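Local coordinates for mandelate racemase/muconate lactonizing protein (Paenibacillus sp., PDB 3V5C) that probably dehydrates galacturonate as a magnesium-binding lyase with the enolase fold, at residues D46-T51 / G59-M64; T51-T56 / G104-K109; P98-L103 / P363-V368; P110-V115 / V359-G364; N315-Y320 / E343-S348. The protein carries 1 engineered substitution. All blocks are in the same frame, centred on the assembly; numbering follows the deposited sequence. Where two conformers were deposited one is given.

Contact 1: residues D46-T51 / G59-M64; sequences DIARIT and GSSIHM
Ile47 sits opposite Ser60 in an antiparallel beta hairpin, a non-hydrogen-bonded pair with CA atoms 4.6 Å apart. Strands 42-52 and 55-60 form this hairpin, which belongs to the N-terminal capping domain of the enolase fold. The next pair, Ala48 with Gly59, is hydrogen-bonded in both directions. Ala48 N donates to Gly59 O at 2.8 Å, and Gly59 N donates to Ala48 O at 3.0 Å. Beyond Ser60 the second strand ends, yet one more backbone bond follows: Ser61 N reaches Asp46 O at 3.1 Å. A water that is also bonded to Ser60 OG donates to the same oxygen, so Asp46 O is gripped twice.

The side chains of Ala48, Ser61 and Met64 meet in a small cluster. Ala48 CB touches Ser61 CB at 3.5 Å. Met64 CE comes to Ala48 CB at 3.7 Å. The Met64 chain leaves the backbone extended (CG anti to N, chi1 -178°) and bends at chi3, which turns its methyl back to the alanine. Ser61 OG bonds to Gln94 O of helix 92-107, tying the segment after the strand to that helix. Near Ser60, CD1 of Ile47 lies against Gly59 O at 3.5 Å. Asp46 looks to a third strand, where its OD1 makes a salt bridge with Lys21. Its other oxygen, OD2, accepts from a second water, which also donates to Ser61 O at 3.0 Å.

Contact 2: residues T51-T56 / G104-K109; sequences TIDGQT and GQRQGK
Arg106 brings the NH1/NH2 end of its guanidinium up to Asp53, in the type I' beta turn from Ile52 to Gln55. This turn closes the hairpin of strands 42-52 and 55-60, and the arginine comes from the last turn of helix 92-107. Arg106 NH2 donates to the backbone O of Asp53 at 3.0 Å, and this oxygen lies in the guanidinium plane. Arg106 NH1 donates to Asp53 OD2 at 2.9 Å; a weak bond from NH2 to the same oxygen belongs to the same salt bridge. Asp53 OD2 accepts NH1 on its anti lone pair. The carboxylate and guanidinium planes stand 79° apart, and both nitrogens use OD2 alone of the two carboxylate oxygens, so this is not a flat two-oxygen pairing. The arginine chain bends at chi2 (48°) and chi3, which swings its end toward the turn. Trp12 adds a cation-pi contact to the same group. The aspartate charge thus meets a partner fixed by a carbonyl and a ring as well.

Two residues on, Gln55 crosses Gln105 at about a right angle. In the conformer described, Gln55 NE2 packs on Gln105 CB at 3.5 Å. Gln55 NE2 also donates to Thr56 O in a nearly straight bond of 2.8 Å. It lies in the Thr56 carbonyl plane and close to the Gln55 amide plane, which holds the amide's rotation. The amide of Gln105 has its own partner, as NE2 bonds to Asp101 OD1. Its other end joins through water: one molecule accepts from Gln55 NE2 and donates to Gln105 OE1 at 3.0 Å.

Contact 3: residues P98-L103 / P363-V368; sequences PVLDWL and PGFGIV
This is a buried helix-to-loop contact, joining helix 92-107 to the loop that follows strand 356-359. Asp101 and Leu100 of the helix meet the type II' beta turn from Pro363 to Gly366. The polar link is one bond: Phe365 N donates to Asp101 OD1 at 3.1 Å, with an N-H...O angle of 164°. The donor comes on the anti side of the carboxylate, 15° out of its plane. OD1 also takes a water that bridges to Ile367 O. OD2 is taken by Tyr58 N of the hairpin, so both oxygens are held. With CG anti to N (chi1 -172°), Asp101 reaches past the helix to the turn. Its OD1 is 3.4 Å from Gly364 CA, where the backbone runs with positive phi.

The apolar part is the ring of Phe365. Its CE2 touches Leu100 CB at 3.7 Å, and its CD2 lies 4.0 Å from Asp101 CB. Val111 packs on the same ring, and His324 meets it edge-to-face. Cut back to an alanine, this residue is likely to leave a gap beside Leu100 CB and His324 without its edge-to-face partner. The arrangement is typical of the enolase fold, where chain that follows the barrel strands returns to pack on the N-terminal capping domain.

Contact 4: residues P110-V115 / V359-G364; sequences PVYDLV and VPATPG
Gly364 O is approached twice by the start of helix 111-115. Val111 N donates to it at 2.9 Å, and Pro110 CA makes a CA-H...O contact with it at 3.3 Å. Pro110 holds the N-cap position and is bridged to Gly364 by backbone. Val111 CG2 lies beside the same carbonyl. The proline ring sits in the bend of the loop: its CD is 3.5 Å from Ala361 O and its CB 3.3 Å from Thr362 O.

Tyr112 carries the rest of the contact. Its CG stands in the crowded position between backbone N and carbonyl carbon (chi1 67°), which turns the ring toward residues 359-361. Pro110 CG lies over one face, displaced toward the rim. Pro360 O meets the ring edge in plane, 3.5 Å from CE2 of Tyr112. Val359 CG1 touches Tyr112 CD2 at 4.0 Å, the two side chains running past each other in opposite directions. The hydroxyl ends beside Ala361 CB and shares a water with Val359 O. His324 packs against the ring as well. With the ring gone, as in an alanine, Val359 CG1 and Pro110 CG are likely to lose the group they pack on, and the water on Val359 O its hydroxyl.

The polar links are one backbone bond and one water shared by the Tyr112 hydroxyl and Val359 O. Gly364 O satisfies a backbone N-H of the first turn, which the helix itself cannot.

Contact 5: residues N315-Y320 / E343-S348; sequences NAYGIY and EGMDVS
Tyr320 and Val347 make the tight part of this contact. CG1 of the valine sits over one face of the tyrosine ring in a CH-pi contact, 3.9 Å from the centroid and 24° off the normal. Val347 CG1 comes within 3.6 Å of Tyr320 CZ. The second methyl, CG2 of Val347, reaches the hydroxyl oxygen of Tyr320 at 3.5 Å. Ile319 CB lies over the opposite face, so the ring is sandwiched, and Tyr350 meets it edge-to-face.

Met345 fills the space beside this pair more loosely. Its CE lies 4.1 Å from both Ala316 CB and Tyr320 CE2. Its SD is close to the plane of the Tyr317 ring, 4.2 Å from CD2 at the edge. The methionine runs out extended, with CG anti to N (chi1 -173°), and then bends at chi3 (98°), which brings its methyl to both Ala316 CB and Tyr320 CE2.

Strand 307-308 and helix 317-325 form one of the beta-alpha units of the TIM-barrel-like domain of the enolase fold. Met345 belongs to strand 345-346, which pairs antiparallel with strand 368-369. Ile367 packs on Tyr317, Tyr320 and Met345, and Tyr97 of the capping domain meets the Tyr317 ring edge-to-face.

The solvent side is quite different. Asp346 and Ser348 are exposed and form an Asx turn of their own. Asp346 OD1 accepts from Ser348 N at 2.9 Å and from Ser348 OG, the latter on its syn lone pair.

Overall arrangement
The loop after strand 356-359 ties contacts 2, 3 and 4 together. Contacts 3 and 4 share Pro363 and Gly364, and their centres are 8 Å apart. Contact 2 lies equally near contact 3; there Lys109 O and Gly364 N, 2.9 Å apart, probably form a hydrogen bond. Contacts 1 and 2 share Thr51, and contact 1 meets contact 3 at Ser60 O and Pro98 CD, 3.4 Å apart. Contact 5 touches contact 1, with Ser60 CB 3.5 Å from Tyr317 CD1, and contact 3 through Ile367. The magnesium ligands Glu238 and Asp261 belong to none of the five. Contacts 1 and 2 lie within the capping domain; contacts 3 and 4 join its helices to chain after the barrel.

Contact 1: residues D46-T51 / G59-M64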
# COMPACT_ATOMS: atom_id res chain seq x y z
N ASP A 46 12.22 -7.44 2.63
CA ASP A 46 13.00 -7.69 3.84
C ASP A 46 12.08 -8.21 4.95
O ASP A 46 11.03 -7.61 5.25
CB ASP A 46 13.71 -6.41 4.30
CG ASP A 46 14.87 -6.01 3.40
OD1 ASP A 46 15.21 -6.76 2.45
OD2 ASP A 46 15.45 -4.93 3.67
N ILE A 47 12.46 -9.34 5.53
CA ILE A 47 11.60 -10.02 6.49
C ILE A 47 12.36 -10.29 7.78
O ILE A 47 13.56 -10.56 7.74
CB ILE A 47 11.12 -11.37 5.89
CG1 ILE A 47 10.12 -11.12 4.75
CG2 ILE A 47 10.54 -12.30 6.96
CD1 ILE A 47 8.80 -10.58 5.22
N ALA A 48 11.68 -10.18 8.90
CA ALA A 48 12.22 -10.69 10.15
C ALA A 48 11.33 -11.81 10.68
O ALA A 48 10.11 -11.80 10.51
CB ALA A 48 12.35 -9.58 11.19
N ARG A 49 11.96 -12.75 11.37
CA ARG A 49 11.29 -13.81 12.08
C ARG A 49 11.60 -13.59 13.56
O ARG A 49 12.77 -13.56 13.96
CB ARG A 49 11.83 -15.16 11.60
CG ARG A 49 11.29 -16.39 12.32
CD ARG A 49 11.62 -17.66 11.51
NE ARG A 49 13.02 -18.06 11.59
CZ ARG A 49 13.60 -18.93 10.75
NH1 ARG A 49 14.88 -19.25 10.91
NH2 ARG A 49 12.91 -19.46 9.75
N ILE A 50 10.57 -13.40 14.38
CA ILE A 50 10.79 -13.20 15.81
C ILE A 50 10.31 -14.44 16.56
O ILE A 50 9.32 -15.06 16.19
CB ILE A 50 10.07 -11.92 16.33
CG1 ILE A 50 10.54 -11.54 17.74
CG2 ILE A 50 8.53 -12.07 16.27
CD1 ILE A 50 10.08 -10.13 18.17
N THR A 51 11.02 -14.82 17.62
CA THR A 51 10.58 -15.94 18.44
C THR A 51 10.33 -15.42 19.84
O THR A 51 11.22 -14.83 20.45
CB THR A 51 11.66 -17.04 18.52
OG1 THR A 51 12.00 -17.49 17.19
CG2 THR A 51 11.14 -18.22 19.34
N GLY A 59 7.32 -11.17 9.55
CA GLY A 59 6.79 -9.99 8.88
C GLY A 59 7.82 -9.07 8.28
O GLY A 59 9.02 -9.25 8.48
N SER A 60 7.35 -8.07 7.53
CA SER A 60 8.21 -6.99 7.04
C SER A 60 9.04 -6.41 8.19
O SER A 60 8.56 -6.30 9.32
CB SER A 60 7.34 -5.89 6.44
OG SER A 60 8.07 -4.69 6.23
N SER A 61 10.29 -6.08 7.90
CA SER A 61 11.13 -5.39 8.89
C SER A 61 12.05 -4.45 8.14
O SER A 61 12.73 -4.88 7.21
CB SER A 61 11.94 -6.41 9.69
OG SER A 61 12.87 -5.74 10.55
N ILE A 62 12.07 -3.18 8.54
CA ILE A 62 13.03 -2.23 7.97
C ILE A 62 13.76 -1.49 9.09
O ILE A 62 13.28 -1.44 10.23
CB ILE A 62 12.37 -1.24 6.98
CG1 ILE A 62 11.39 -0.32 7.70
CG2 ILE A 62 11.69 -2.02 5.84
CD1 ILE A 62 10.95 0.91 6.87
N HIS A 63 14.92 -0.94 8.75
CA HIS A 63 15.71 -0.13 9.68
C HIS A 63 16.14 -0.93 10.91
O HIS A 63 16.23 -0.38 12.00
CB HIS A 63 14.90 1.08 10.14
CG HIS A 63 14.61 2.06 9.05
ND1 HIS A 63 14.79 1.78 7.72
CD2 HIS A 63 14.17 3.34 9.11
CE1 HIS A 63 14.47 2.84 6.99
NE2 HIS A 63 14.09 3.80 7.81
N MET A 64 16.39 -2.23 10.75
CA MET A 64 16.86 -3.04 11.87
C MET A 64 18.24 -3.60 11.58
O MET A 64 18.44 -4.25 10.55
CB MET A 64 15.91 -4.20 12.15
CG MET A 64 16.33 -5.04 13.35
SD MET A 64 15.02 -6.12 13.96
CE MET A 64 14.79 -7.24 12.58
O HOH W 1 9.96 -5.28 4.33
O HOH W 2 15.30 -3.88 5.98

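Contact 2: residues T51-T56 / G104-K109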
# COMPACT_ATOMS: atom_id res chain seq x y z
N THR A 51 11.02 -14.82 17.62
CA THR A 51 10.58 -15.94 18.44
C THR A 51 10.33 -15.42 19.84
O THR A 51 11.22 -14.83 20.45
CB THR A 51 11.66 -17.04 18.52
OG1 THR A 51 12.00 -17.49 17.19
CG2 THR A 51 11.14 -18.22 19.34
N ILE A 52 9.12 -15.63 20.33
CA ILE A 52 8.71 -15.21 21.67
C ILE A 52 8.05 -16.42 22.31
O ILE A 52 7.17 -17.05 21.72
CB ILE A 52 7.70 -14.04 21.63
CG1 ILE A 52 8.35 -12.79 21.03
CG2 ILE A 52 7.13 -13.76 23.04
CD1 ILE A 52 7.32 -11.76 20.55
N ASP A 53 8.49 -16.76 23.53
CA ASP A 53 7.92 -17.90 24.24
C ASP A 53 7.79 -19.13 23.34
O ASP A 53 6.73 -19.76 23.29
CB ASP A 53 6.55 -17.52 24.82
CG ASP A 53 6.02 -18.57 25.79
OD1 ASP A 53 6.84 -19.10 26.56
OD2 ASP A 53 4.81 -18.85 25.77
N GLY A 54 8.85 -19.45 22.61
CA GLY A 54 8.90 -20.67 21.81
C GLY A 54 8.04 -20.75 20.56
O GLY A 54 7.88 -21.82 19.97
N GLN A 55 7.48 -19.61 20.15
CA GLN A 55 6.64 -19.53 18.95
C GLN A 55 7.22 -18.47 18.03
O GLN A 55 7.78 -17.48 18.50
CB GLN A 55 5.20 -19.18 19.33
CG GLN A 55 4.34 -18.59 18.22
CD GLN A 55 3.77 -19.64 17.28
OE1 GLN A 55 3.12 -20.60 17.72
NE2 GLN A 55 4.00 -19.46 15.99
N THR A 56 7.08 -18.67 16.72
CA THR A 56 7.56 -17.68 15.74
C THR A 56 6.47 -16.81 15.11
O THR A 56 5.32 -17.22 14.94
CB THR A 56 8.33 -18.34 14.57
OG1 THR A 56 7.48 -19.28 13.91
CG2 THR A 56 9.60 -19.04 15.06
N GLY A 104 -1.09 -13.00 16.48
CA GLY A 104 -2.07 -13.77 15.74
C GLY A 104 -1.84 -15.27 15.85
O GLY A 104 -2.78 -16.03 16.08
N GLN A 105 -0.59 -15.71 15.72
CA GLN A 105 -0.28 -17.14 15.85
C GLN A 105 -0.63 -17.65 17.26
O GLN A 105 -1.25 -18.71 17.40
CB GLN A 105 1.18 -17.45 15.53
CG GLN A 105 1.66 -16.97 14.15
CD GLN A 105 0.86 -17.53 12.99
OE1 GLN A 105 0.45 -18.70 12.99
NE2 GLN A 105 0.63 -16.70 11.99
N ARG A 106 -0.23 -16.89 18.28
CA ARG A 106 -0.39 -17.30 19.67
C ARG A 106 -1.87 -17.39 20.05
O ARG A 106 -2.31 -18.36 20.68
CB ARG A 106 0.36 -16.33 20.59
CG ARG A 106 0.17 -16.55 22.10
CD ARG A 106 0.35 -18.01 22.54
NE ARG A 106 1.66 -18.60 22.28
CZ ARG A 106 2.71 -18.50 23.09
NH1 ARG A 106 2.64 -17.79 24.21
NH2 ARG A 106 3.85 -19.10 22.78
N GLN A 107 -2.63 -16.38 19.64
CA GLN A 107 -4.06 -16.30 19.98
C GLN A 107 -4.95 -17.04 18.98
O GLN A 107 -6.16 -17.21 19.23
CB GLN A 107 -4.52 -14.84 20.07
CG GLN A 107 -3.90 -14.00 21.17
CD GLN A 107 -4.50 -12.60 21.22
OE1 GLN A 107 -5.73 -12.44 21.27
NE2 GLN A 107 -3.65 -11.59 21.20
N GLY A 108 -4.38 -17.47 17.86
CA GLY A 108 -5.14 -18.16 16.83
C GLY A 108 -6.17 -17.25 16.20
O GLY A 108 -7.31 -17.66 15.99
N LYS A 109 -5.78 -16.02 15.91
CA LYS A 109 -6.67 -15.02 15.33
C LYS A 109 -5.97 -14.29 14.20
O LYS A 109 -4.76 -14.09 14.27
CB LYS A 109 -7.11 -14.01 16.39
CG LYS A 109 -8.05 -14.58 17.45
CD LYS A 109 -8.36 -13.57 18.53
CE LYS A 109 -9.30 -14.17 19.56
NZ LYS A 109 -9.64 -13.19 20.62
O HOH W 3 2.42 -20.76 13.94

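Contact 3: residues P98-L103 / P363-V368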
# COMPACT_ATOMS: atom_id res chain seq x y z
N PRO A 98 6.34 -8.65 12.42
CA PRO A 98 6.55 -9.94 13.10
C PRO A 98 5.80 -10.03 14.45
O PRO A 98 5.34 -11.12 14.80
CB PRO A 98 8.06 -9.99 13.33
CG PRO A 98 8.65 -8.98 12.35
CD PRO A 98 7.60 -7.94 12.12
N VAL A 99 5.71 -8.95 15.21
CA VAL A 99 5.01 -9.01 16.50
C VAL A 99 3.50 -9.21 16.32
O VAL A 99 2.87 -10.04 17.01
CB VAL A 99 5.31 -7.77 17.37
CG1 VAL A 99 4.30 -7.64 18.50
CG2 VAL A 99 6.71 -7.91 17.94
N LEU A 100 2.91 -8.49 15.38
CA LEU A 100 1.49 -8.68 15.13
C LEU A 100 1.22 -10.10 14.62
O LEU A 100 0.21 -10.71 14.98
CB LEU A 100 0.97 -7.61 14.17
CG LEU A 100 0.82 -6.22 14.79
CD1 LEU A 100 0.62 -5.19 13.70
CD2 LEU A 100 -0.36 -6.19 15.75
N ASP A 101 2.08 -10.61 13.75
CA ASP A 101 1.90 -11.97 13.25
C ASP A 101 2.00 -12.94 14.42
O ASP A 101 1.22 -13.88 14.52
CB ASP A 101 2.97 -12.31 12.22
CG ASP A 101 2.70 -13.64 11.53
OD1 ASP A 101 1.56 -13.86 11.10
OD2 ASP A 101 3.62 -14.47 11.44
N TRP A 102 2.97 -12.68 15.30
CA TRP A 102 3.20 -13.55 16.45
C TRP A 102 1.94 -13.60 17.31
O TRP A 102 1.49 -14.69 17.68
CB TRP A 102 4.40 -13.09 17.29
CG TRP A 102 4.71 -14.06 18.40
CD1 TRP A 102 5.60 -15.07 18.36
CD2 TRP A 102 4.10 -14.10 19.69
NE1 TRP A 102 5.59 -15.76 19.56
CE2 TRP A 102 4.67 -15.18 20.39
CE3 TRP A 102 3.12 -13.32 20.33
CZ2 TRP A 102 4.32 -15.49 21.71
CZ3 TRP A 102 2.76 -13.64 21.64
CH2 TRP A 102 3.35 -14.72 22.31
N LEU A 103 1.38 -12.43 17.63
CA LEU A 103 0.17 -12.36 18.46
C LEU A 103 -0.96 -13.14 17.80
O LEU A 103 -1.70 -13.86 18.48
CB LEU A 103 -0.24 -10.90 18.74
CG LEU A 103 0.61 -10.08 19.72
CD1 LEU A 103 0.23 -8.60 19.65
CD2 LEU A 103 0.45 -10.61 21.15
N PRO A 363 -4.52 -17.47 11.13
CA PRO A 363 -3.83 -16.70 12.18
C PRO A 363 -2.82 -15.69 11.64
O PRO A 363 -2.19 -15.90 10.60
CB PRO A 363 -3.12 -17.79 13.00
CG PRO A 363 -3.90 -19.06 12.73
CD PRO A 363 -4.33 -18.93 11.29
N GLY A 364 -2.65 -14.62 12.40
CA GLY A 364 -1.70 -13.57 12.07
C GLY A 364 -2.07 -12.91 10.75
O GLY A 364 -3.23 -12.54 10.51
N PHE A 365 -1.09 -12.75 9.88
CA PHE A 365 -1.37 -12.15 8.57
C PHE A 365 -1.74 -13.18 7.51
O PHE A 365 -1.90 -12.84 6.35
CB PHE A 365 -0.21 -11.25 8.09
CG PHE A 365 -0.08 -9.96 8.87
CD1 PHE A 365 -0.91 -8.87 8.61
CD2 PHE A 365 0.87 -9.86 9.88
CE1 PHE A 365 -0.78 -7.68 9.34
CE2 PHE A 365 1.01 -8.69 10.61
CZ PHE A 365 0.17 -7.59 10.34
N GLY A 366 -1.90 -14.44 7.91
CA GLY A 366 -2.39 -15.44 6.97
C GLY A 366 -1.40 -15.81 5.87
O GLY A 366 -1.76 -16.47 4.91
N ILE A 367 -0.15 -15.38 6.03
CA ILE A 367 0.91 -15.70 5.08
C ILE A 367 1.77 -16.82 5.65
O ILE A 367 2.21 -16.75 6.79
CB ILE A 367 1.79 -14.47 4.84
CG1 ILE A 367 0.95 -13.34 4.26
CG2 ILE A 367 2.98 -14.83 3.95
CD1 ILE A 367 1.70 -12.01 4.13
N VAL A 368 2.01 -17.87 4.86
CA VAL A 368 2.81 -18.98 5.35
C VAL A 368 4.21 -18.91 4.76
O VAL A 368 4.40 -19.06 3.55
CB VAL A 368 2.14 -20.35 5.04
CG1 VAL A 368 3.00 -21.50 5.58
CG2 VAL A 368 0.75 -20.37 5.63
O HOH W 4 1.63 -14.43 8.35

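Contact 4: residues P110-V115 / V359-G364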
# COMPACT_ATOMS: atom_id res chain seq x y z
N PRO A 110 -6.72 -13.92 13.15
CA PRO A 110 -6.12 -13.06 12.12
C PRO A 110 -5.91 -11.66 12.71
O PRO A 110 -6.64 -11.24 13.61
CB PRO A 110 -7.19 -13.01 11.04
CG PRO A 110 -8.49 -13.17 11.80
CD PRO A 110 -8.14 -14.21 12.86
N VAL A 111 -4.91 -10.95 12.23
CA VAL A 111 -4.64 -9.61 12.75
C VAL A 111 -5.85 -8.69 12.65
O VAL A 111 -6.10 -7.90 13.57
CB VAL A 111 -3.44 -8.98 12.04
CG1 VAL A 111 -3.37 -7.46 12.31
CG2 VAL A 111 -2.16 -9.69 12.49
N TYR A 112 -6.61 -8.79 11.58
CA TYR A 112 -7.77 -7.91 11.45
C TYR A 112 -8.72 -8.01 12.66
O TYR A 112 -9.25 -7.00 13.10
CB TYR A 112 -8.48 -8.06 10.10
CG TYR A 112 -9.17 -9.38 9.84
CD1 TYR A 112 -10.42 -9.65 10.42
CD2 TYR A 112 -8.62 -10.32 8.98
CE1 TYR A 112 -11.08 -10.85 10.16
CE2 TYR A 112 -9.26 -11.52 8.73
CZ TYR A 112 -10.50 -11.77 9.32
OH TYR A 112 -11.14 -12.96 9.06
N ASP A 113 -8.87 -9.22 13.22
CA ASP A 113 -9.65 -9.37 14.46
C ASP A 113 -8.98 -8.78 15.69
O ASP A 113 -9.65 -8.33 16.63
CB ASP A 113 -9.96 -10.83 14.72
CG ASP A 113 -11.19 -11.28 14.01
OD1 ASP A 113 -11.39 -12.51 13.92
OD2 ASP A 113 -11.96 -10.40 13.55
N LEU A 114 -7.66 -8.82 15.72
CA LEU A 114 -6.92 -8.23 16.83
C LEU A 114 -6.97 -6.70 16.84
O LEU A 114 -6.80 -6.09 17.91
CB LEU A 114 -5.45 -8.67 16.81
CG LEU A 114 -5.14 -10.17 16.93
CD1 LEU A 114 -3.62 -10.42 16.91
CD2 LEU A 114 -5.76 -10.76 18.18
N VAL A 115 -7.18 -6.06 15.69
CA VAL A 115 -7.03 -4.61 15.64
C VAL A 115 -8.31 -3.84 15.29
O VAL A 115 -8.32 -2.62 15.30
CB VAL A 115 -5.93 -4.16 14.66
CG1 VAL A 115 -4.61 -4.77 15.03
CG2 VAL A 115 -6.33 -4.47 13.21
N VAL A 359 -9.37 -11.52 2.31
CA VAL A 359 -8.36 -11.78 3.33
C VAL A 359 -8.76 -13.03 4.11
O VAL A 359 -9.89 -13.09 4.60
CB VAL A 359 -8.24 -10.57 4.29
CG1 VAL A 359 -7.13 -10.82 5.31
CG2 VAL A 359 -7.93 -9.29 3.51
N PRO A 360 -7.87 -14.02 4.23
CA PRO A 360 -8.23 -15.26 4.93
C PRO A 360 -8.36 -15.03 6.44
O PRO A 360 -7.77 -14.10 6.99
CB PRO A 360 -7.02 -16.18 4.66
CG PRO A 360 -5.87 -15.21 4.47
CD PRO A 360 -6.51 -14.08 3.67
N ALA A 361 -9.16 -15.86 7.11
CA ALA A 361 -9.35 -15.75 8.56
C ALA A 361 -8.33 -16.56 9.35
O ALA A 361 -8.53 -16.84 10.53
CB ALA A 361 -10.77 -16.16 8.93
N THR A 362 -7.22 -16.90 8.70
CA THR A 362 -6.16 -17.67 9.32
C THR A 362 -5.29 -16.82 10.26
O THR A 362 -5.33 -15.60 10.21
CB THR A 362 -5.31 -18.34 8.25
OG1 THR A 362 -5.00 -17.36 7.26
CG2 THR A 362 -6.11 -19.45 7.56
N PRO A 363 -4.52 -17.47 11.13
CA PRO A 363 -3.83 -16.70 12.18
C PRO A 363 -2.82 -15.69 11.64
O PRO A 363 -2.19 -15.90 10.60
CB PRO A 363 -3.12 -17.79 13.00
CG PRO A 363 -3.90 -19.06 12.73
CD PRO A 363 -4.33 -18.93 11.29
N GLY A 364 -2.65 -14.62 12.40
CA GLY A 364 -1.70 -13.57 12.07
C GLY A 364 -2.07 -12.91 10.75
O GLY A 364 -3.23 -12.54 10.51
O HOH W 5 -11.81 -13.26 6.57

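Contact 5: residues N315-Y320 / E343-S348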
# COMPACT_ATOMS: atom_id res chain seq x y z
N ASN A 315 6.95 -3.27 -2.28
CA ASN A 315 6.97 -4.25 -1.20
C ASN A 315 5.70 -5.09 -1.19
O ASN A 315 4.62 -4.62 -0.77
CB ASN A 315 7.19 -3.55 0.15
CG ASN A 315 7.45 -4.52 1.27
OD1 ASN A 315 6.88 -5.63 1.31
ND2 ASN A 315 8.30 -4.12 2.22
N ALA A 316 5.81 -6.32 -1.66
CA ALA A 316 4.65 -7.18 -1.80
C ALA A 316 3.96 -7.40 -0.46
O ALA A 316 2.74 -7.50 -0.40
CB ALA A 316 5.03 -8.52 -2.43
N TYR A 317 4.74 -7.46 0.61
CA TYR A 317 4.17 -7.77 1.91
C TYR A 317 3.13 -6.73 2.32
O TYR A 317 2.14 -7.05 2.97
CB TYR A 317 5.27 -7.84 2.97
CG TYR A 317 4.78 -8.28 4.33
CD1 TYR A 317 4.34 -7.36 5.27
CD2 TYR A 317 4.73 -9.64 4.65
CE1 TYR A 317 3.90 -7.77 6.51
CE2 TYR A 317 4.28 -10.07 5.91
CZ TYR A 317 3.87 -9.12 6.82
OH TYR A 317 3.42 -9.51 8.06
N GLY A 318 3.35 -5.48 1.92
CA GLY A 318 2.45 -4.40 2.29
C GLY A 318 1.03 -4.55 1.77
O GLY A 318 0.10 -3.97 2.33
N ILE A 319 0.86 -5.30 0.68
CA ILE A 319 -0.47 -5.55 0.16
C ILE A 319 -1.35 -6.24 1.20
O ILE A 319 -2.50 -5.82 1.45
CB ILE A 319 -0.36 -6.43 -1.10
CG1 ILE A 319 0.42 -5.67 -2.18
CG2 ILE A 319 -1.76 -6.86 -1.58
CD1 ILE A 319 0.75 -6.57 -3.39
N TYR A 320 -0.80 -7.29 1.80
CA TYR A 320 -1.54 -8.14 2.73
C TYR A 320 -1.76 -7.39 4.04
O TYR A 320 -2.85 -7.43 4.62
CB TYR A 320 -0.81 -9.50 2.87
CG TYR A 320 -0.49 -9.99 1.48
CD1 TYR A 320 -1.49 -10.51 0.66
CD2 TYR A 320 0.78 -9.84 0.93
CE1 TYR A 320 -1.24 -10.88 -0.65
CE2 TYR A 320 1.05 -10.23 -0.38
CZ TYR A 320 0.04 -10.75 -1.16
OH TYR A 320 0.28 -11.12 -2.48
N GLU A 343 9.47 -15.74 -3.50
CA GLU A 343 9.87 -17.10 -3.15
C GLU A 343 9.89 -17.28 -1.64
O GLU A 343 10.47 -16.48 -0.92
CB GLU A 343 11.24 -17.43 -3.76
CG GLU A 343 11.20 -17.53 -5.27
CD GLU A 343 10.15 -18.51 -5.75
OE1 GLU A 343 10.28 -19.71 -5.43
OE2 GLU A 343 9.19 -18.08 -6.43
N GLY A 344 9.23 -18.33 -1.15
CA GLY A 344 9.17 -18.58 0.28
C GLY A 344 8.04 -17.88 1.02
O GLY A 344 7.92 -18.01 2.24
N MET A 345 7.23 -17.11 0.30
CA MET A 345 6.16 -16.35 0.94
C MET A 345 4.81 -16.74 0.33
O MET A 345 4.38 -16.17 -0.67
CB MET A 345 6.43 -14.85 0.81
CG MET A 345 5.44 -13.96 1.60
SD MET A 345 5.91 -12.21 1.56
CE MET A 345 4.84 -11.59 0.27
N ASP A 346 4.16 -17.74 0.93
CA ASP A 346 2.92 -18.29 0.39
C ASP A 346 1.72 -17.43 0.77
O ASP A 346 1.29 -17.41 1.93
CB ASP A 346 2.75 -19.72 0.92
CG ASP A 346 1.50 -20.42 0.40
OD1 ASP A 346 0.66 -19.79 -0.25
OD2 ASP A 346 1.35 -21.63 0.70
N VAL A 347 1.18 -16.72 -0.22
CA VAL A 347 0.04 -15.84 -0.03
C VAL A 347 -1.23 -16.42 -0.62
O VAL A 347 -2.22 -15.72 -0.81
CB VAL A 347 0.32 -14.45 -0.63
CG1 VAL A 347 1.54 -13.82 0.02
CG2 VAL A 347 0.53 -14.56 -2.15
N SER A 348 -1.23 -17.73 -0.87
CA SER A 348 -2.36 -18.38 -1.56
C SER A 348 -3.67 -18.37 -0.76
O SER A 348 -4.75 -18.64 -1.30
CB SER A 348 -1.99 -19.81 -1.94
OG SER A 348 -1.86 -20.61 -0.79